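Local coordinates for guanine nucleotide exchange factor SRM1 (Saccharomyces cerevisiae, PDB 3OF7), which promotes the exchange of GDP for GTP on the GTPases GSP1 and GSP2, binds chromatin and controls RNA metabolism and transport, at residues 21-33 and 62-74. Residues are numbered along the deposited sequence; the frame is centred on the assembly and turned at random.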
loop_
_atom_site.group_PDB
_atom_site.type_symbol
_atom_site.label_atom_id
_atom_site.label_comp_id
_atom_site.label_asym_id
_atom_site.label_seq_id
_atom_site.Cartn_x
_atom_site.Cartn_y
_atom_site.Cartn_z
ATOM N N HIS A 21 -5.068 -13.231 6.421
ATOM C CA HIS A 21 -4.040 -12.937 7.429
ATOM C C HIS A 21 -3.288 -11.629 7.146
ATOM O O HIS A 21 -2.848 -10.956 8.068
ATOM C CB HIS A 21 -3.045 -14.095 7.568
ATOM N N MET A 22 -3.154 -11.274 5.868
ATOM C CA MET A 22 -2.485 -10.036 5.483
ATOM C C MET A 22 -3.335 -8.801 5.742
ATOM O O MET A 22 -2.795 -7.717 5.992
ATOM C CB MET A 22 -2.092 -10.059 4.000
ATOM C CG MET A 22 -0.937 -10.983 3.650
ATOM S SD MET A 22 -0.410 -10.709 1.942
ATOM C CE MET A 22 -1.861 -11.271 1.077
ATOM N N TYR A 23 -4.656 -8.958 5.688
ATOM C CA TYR A 23 -5.539 -7.793 5.681
ATOM C C TYR A 23 -6.390 -7.584 6.920
ATOM O O TYR A 23 -6.612 -6.447 7.323
ATOM C CB TYR A 23 -6.417 -7.787 4.427
ATOM C CG TYR A 23 -5.607 -7.799 3.156
ATOM C CD1 TYR A 23 -4.654 -6.806 2.903
ATOM C CD2 TYR A 23 -5.786 -8.804 2.199
ATOM C CE1 TYR A 23 -3.902 -6.815 1.730
ATOM C CE2 TYR A 23 -5.033 -8.818 1.017
ATOM C CZ TYR A 23 -4.100 -7.823 0.795
ATOM O OH TYR A 23 -3.361 -7.831 -0.364
ATOM N N LEU A 24 -6.865 -8.674 7.516
ATOM C CA LEU A 24 -7.810 -8.572 8.622
ATOM C C LEU A 24 -7.175 -8.979 9.946
ATOM O O LEU A 24 -6.579 -10.059 10.062
ATOM C CB LEU A 24 -9.059 -9.424 8.344
ATOM C CG LEU A 24 -9.768 -9.240 6.994
ATOM C CD1 LEU A 24 -10.967 -10.186 6.881
ATOM C CD2 LEU A 24 -10.195 -7.786 6.752
ATOM N N SER A 25 -7.291 -8.103 10.935
ATOM C CA SER A 25 -6.891 -8.429 12.284
ATOM C C SER A 25 -8.058 -9.124 12.994
ATOM O O SER A 25 -9.224 -8.743 12.811
ATOM C CB SER A 25 -6.486 -7.156 13.022
ATOM O OG SER A 25 -6.142 -7.432 14.361
ATOM N N VAL A 26 -7.755 -10.148 13.791
ATOM C CA VAL A 26 -8.805 -10.811 14.589
ATOM C C VAL A 26 -9.262 -9.884 15.720
ATOM O O VAL A 26 -10.448 -9.823 16.049
ATOM C CB VAL A 26 -8.350 -12.188 15.140
ATOM C CG1 VAL A 26 -9.482 -12.864 15.943
ATOM C CG2 VAL A 26 -7.895 -13.093 14.006
ATOM N N GLN A 27 -8.318 -9.139 16.287
ATOM C CA GLN A 27 -8.600 -8.213 17.374
ATOM C C GLN A 27 -8.828 -6.808 16.834
ATOM O O GLN A 27 -8.128 -6.387 15.910
ATOM C CB GLN A 27 -7.415 -8.148 18.337
ATOM C CG GLN A 27 -6.756 -9.469 18.679
ATOM C CD GLN A 27 -5.450 -9.260 19.432
ATOM O OE1 GLN A 27 -5.454 -8.837 20.580
ATOM N NE2 GLN A 27 -4.325 -9.547 18.777
ATOM N N PRO A 28 -9.781 -6.062 17.428
ATOM C CA PRO A 28 -9.912 -4.646 17.078
ATOM C C PRO A 28 -8.645 -3.895 17.505
ATOM O O PRO A 28 -7.960 -4.319 18.448
ATOM C CB PRO A 28 -11.140 -4.193 17.875
ATOM C CG PRO A 28 -11.224 -5.160 19.014
ATOM C CD PRO A 28 -10.758 -6.466 18.459
ATOM N N LEU A 29 -8.338 -2.804 16.807
ATOM C CA LEU A 29 -7.025 -2.167 16.912
ATOM C C LEU A 29 -7.080 -0.732 17.412
ATOM O O LEU A 29 -7.996 0.018 17.069
ATOM C CB LEU A 29 -6.346 -2.163 15.528
ATOM C CG LEU A 29 -6.102 -3.505 14.838
ATOM C CD1 LEU A 29 -5.823 -3.304 13.341
ATOM C CD2 LEU A 29 -4.982 -4.291 15.510
ATOM N N ASP A 30 -6.085 -0.348 18.210
ATOM C CA ASP A 30 -5.760 1.065 18.378
ATOM C C ASP A 30 -5.160 1.526 17.046
ATOM O O ASP A 30 -4.249 0.884 16.522
ATOM C CB ASP A 30 -4.725 1.257 19.492
ATOM C CG ASP A 30 -5.310 1.055 20.881
ATOM O OD1 ASP A 30 -6.523 1.312 21.081
ATOM O OD2 ASP A 30 -4.542 0.646 21.769
ATOM N N ILE A 31 -5.677 2.619 16.503
ATOM C CA ILE A 31 -5.174 3.181 15.239
ATOM C C ILE A 31 -4.313 4.420 15.512
ATOM O O ILE A 31 -4.716 5.310 16.251
ATOM C CB ILE A 31 -6.349 3.539 14.270
ATOM C CG1 ILE A 31 -7.232 2.311 13.986
ATOM C CG2 ILE A 31 -5.836 4.199 12.959
ATOM C CD1 ILE A 31 -6.512 1.119 13.351
ATOM N N PHE A 32 -3.129 4.464 14.903
ATOM C CA PHE A 32 -2.206 5.580 15.048
ATOM C C PHE A 32 -1.927 6.195 13.688
ATOM O O PHE A 32 -1.791 5.475 12.706
ATOM C CB PHE A 32 -0.880 5.102 15.640
ATOM C CG PHE A 32 -1.023 4.438 16.974
ATOM C CD1 PHE A 32 -0.998 5.192 18.146
ATOM C CD2 PHE A 32 -1.208 3.064 17.058
ATOM C CE1 PHE A 32 -1.145 4.578 19.393
ATOM C CE2 PHE A 32 -1.348 2.444 18.298
ATOM C CZ PHE A 32 -1.315 3.197 19.461
ATOM N N CYS A 33 -1.808 7.518 13.654
ATOM C CA CYS A 33 -1.549 8.252 12.419
ATOM C C CYS A 33 -0.443 9.269 12.652
ATOM O O CYS A 33 -0.331 9.845 13.751
ATOM C CB CYS A 33 -2.822 8.978 11.962
ATOM S SG CYS A 33 -4.233 7.900 11.598
ATOM N N LEU A 62 -11.294 6.806 16.132
ATOM C CA LEU A 62 -11.366 5.374 15.856
ATOM C C LEU A 62 -11.108 4.562 17.120
ATOM O O LEU A 62 -10.247 3.679 17.123
ATOM C CB LEU A 62 -10.365 4.985 14.752
ATOM C CG LEU A 62 -10.545 5.717 13.415
ATOM C CD1 LEU A 62 -9.313 5.539 12.515
ATOM C CD2 LEU A 62 -11.806 5.252 12.720
ATOM N N PRO A 63 -11.860 4.844 18.203
ATOM C CA PRO A 63 -11.513 4.165 19.455
ATOM C C PRO A 63 -11.741 2.660 19.351
ATOM O O PRO A 63 -12.755 2.221 18.805
ATOM C CB PRO A 63 -12.446 4.816 20.487
ATOM C CG PRO A 63 -13.617 5.283 19.699
ATOM C CD PRO A 63 -13.098 5.637 18.325
ATOM N N ARG A 64 -10.775 1.895 19.851
ATOM C CA ARG A 64 -10.756 0.438 19.761
ATOM C C ARG A 64 -12.009 -0.243 20.320
ATOM O O ARG A 64 -12.437 -1.285 19.803
ATOM C CB ARG A 64 -9.522 -0.084 20.503
ATOM C CG ARG A 64 -9.250 -1.569 20.363
ATOM C CD ARG A 64 -8.115 -2.011 21.286
ATOM N NE ARG A 64 -8.549 -2.071 22.682
ATOM C CZ ARG A 64 -8.258 -1.173 23.624
ATOM N NH1 ARG A 64 -7.502 -0.109 23.360
ATOM N NH2 ARG A 64 -8.725 -1.350 24.851
ATOM N N ASP A 65 -12.582 0.346 21.368
ATOM C CA ASP A 65 -13.718 -0.249 22.075
ATOM C C ASP A 65 -15.070 0.066 21.429
ATOM O O ASP A 65 -16.086 -0.519 21.800
ATOM C CB ASP A 65 -13.712 0.156 23.560
ATOM C CG ASP A 65 -14.189 1.587 23.789
ATOM O OD2 ASP A 65 -13.969 2.462 22.924
ATOM N N GLU A 66 -15.078 1.002 20.481
ATOM C CA GLU A 66 -16.313 1.428 19.834
ATOM C C GLU A 66 -16.254 1.325 18.305
ATOM O O GLU A 66 -17.090 0.649 17.685
ATOM C CB GLU A 66 -16.681 2.853 20.263
ATOM C CG GLU A 66 -18.157 3.186 20.083
ATOM N N ALA A 67 -15.286 2.006 17.696
ATOM C CA ALA A 67 -15.109 1.911 16.242
ATOM C C ALA A 67 -14.722 0.486 15.849
ATOM O O ALA A 67 -15.216 -0.037 14.857
ATOM C CB ALA A 67 -14.078 2.913 15.749
ATOM N N LYS A 68 -13.860 -0.139 16.644
ATOM C CA LYS A 68 -13.467 -1.548 16.454
ATOM C C LYS A 68 -12.920 -1.824 15.051
ATOM O O LYS A 68 -13.343 -2.764 14.355
ATOM C CB LYS A 68 -14.617 -2.511 16.793
ATOM C CG LYS A 68 -15.152 -2.359 18.224
ATOM C CD LYS A 68 -16.285 -3.343 18.502
ATOM C CE LYS A 68 -16.738 -3.276 19.961
ATOM N NZ LYS A 68 -17.982 -4.080 20.180
ATOM N N ILE A 69 -11.959 -0.999 14.656
ATOM C CA ILE A 69 -11.294 -1.149 13.367
ATOM C C ILE A 69 -10.440 -2.422 13.347
ATOM O O ILE A 69 -9.656 -2.667 14.270
ATOM C CB ILE A 69 -10.427 0.089 13.049
ATOM C CG1 ILE A 69 -11.293 1.364 13.007
ATOM C CG2 ILE A 69 -9.631 -0.115 11.740
ATOM C CD1 ILE A 69 -12.522 1.288 12.058
ATOM N N ILE A 70 -10.611 -3.230 12.296
ATOM C CA ILE A 70 -9.835 -4.462 12.122
ATOM C C ILE A 70 -9.033 -4.527 10.805
ATOM O O ILE A 70 -8.312 -5.493 10.564
ATOM C CB ILE A 70 -10.738 -5.722 12.262
ATOM C CG1 ILE A 70 -12.030 -5.572 11.455
ATOM C CG2 ILE A 70 -11.101 -5.950 13.728
ATOM C CD1 ILE A 70 -11.928 -5.942 9.996
ATOM N N SER A 71 -9.168 -3.506 9.957
ATOM C CA SER A 71 -8.374 -3.422 8.716
ATOM C C SER A 71 -8.315 -1.982 8.257
ATOM O O SER A 71 -9.191 -1.197 8.564
ATOM C CB SER A 71 -9.009 -4.247 7.586
ATOM O OG SER A 71 -8.070 -4.462 6.524
ATOM N N PHE A 72 -7.297 -1.652 7.483
ATOM C CA PHE A 72 -7.287 -0.364 6.791
ATOM C C PHE A 72 -6.425 -0.417 5.543
ATOM O O PHE A 72 -5.557 -1.281 5.411
ATOM C CB PHE A 72 -6.889 0.795 7.735
ATOM C CG PHE A 72 -5.534 0.630 8.374
ATOM C CD1 PHE A 72 -4.374 0.975 7.679
ATOM C CD2 PHE A 72 -5.416 0.126 9.675
ATOM C CE1 PHE A 72 -3.109 0.823 8.258
ATOM C CE2 PHE A 72 -4.155 -0.022 10.273
ATOM C CZ PHE A 72 -2.997 0.323 9.553
ATOM N N ALA A 73 -6.697 0.492 4.612
ATOM C CA ALA A 73 -5.974 0.551 3.348
ATOM C C ALA A 73 -5.638 2.004 3.123
ATOM O O ALA A 73 -6.530 2.848 3.064
ATOM C CB ALA A 73 -6.835 0.004 2.189
ATOM N N VAL A 74 -4.344 2.297 3.037
ATOM C CA VAL A 74 -3.872 3.677 2.939
ATOM C C VAL A 74 -3.558 3.989 1.472
ATOM O O VAL A 74 -2.758 3.306 0.850
ATOM C CB VAL A 74 -2.617 3.919 3.805
ATOM C CG1 VAL A 74 -2.176 5.384 3.728
ATOM C CG2 VAL A 74 -2.868 3.508 5.263
HETATM O O HOH W 1 -10.485 0.813 16.365
HETATM O O HOH W 2 -8.243 3.258 20.390
HETATM O O HOH W 3 -7.708 4.464 17.758
#
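Asp30 and Arg64 form a salt bridge in which NH1 of Arg64 reaches OD1 of Asp30 at 2.9 Å. NH1 comes to the syn side of OD1, somewhat out of the carboxylate plane, while OD1 lies at the guanidinium's edge, near its plane; the two planes stand 76° apart, so one bond rather than a parallel pair joins them. A bend at chi3 (74°) turns the arginine's end back to the acid, while its CG packs on Pro28 O. OD1 also accepts from a water held by Arg64 N, and OD2 bonds His432 NE2. Next along the strand, Ile31 CD1 lies 3.7 Å from Ile69 CG2 and 4.0 Å from Phe72 CD2, and Ile31 CG2 meets Leu62 CD1 at 3.8 Å.

Toward Tyr23, two backbone bonds and one from a serine hydroxyl follow. Leu29 N donates to Ile69 O at 2.9 Å, and Ser25 N to Ile70 O at 2.8 Å, almost straight at 174°. Ser71 OG donates to Tyr23 O at 2.6 Å from above the carbonyl plane. Ile70 and Ser71 form a classic beta bulge opposite Leu82.

An alanine in place of Asp30 would probably leave both Arg64 and His432 without their acceptor. Strand 30-34 pairs with 443-450, whereas 69-74 begins the next propeller sheet. Between them the buried carboxylate is shared by arginine, histidine and water, and a second water bridges Leu29 O, Leu62 O and Ile69 N where direct sheet pairing is absent.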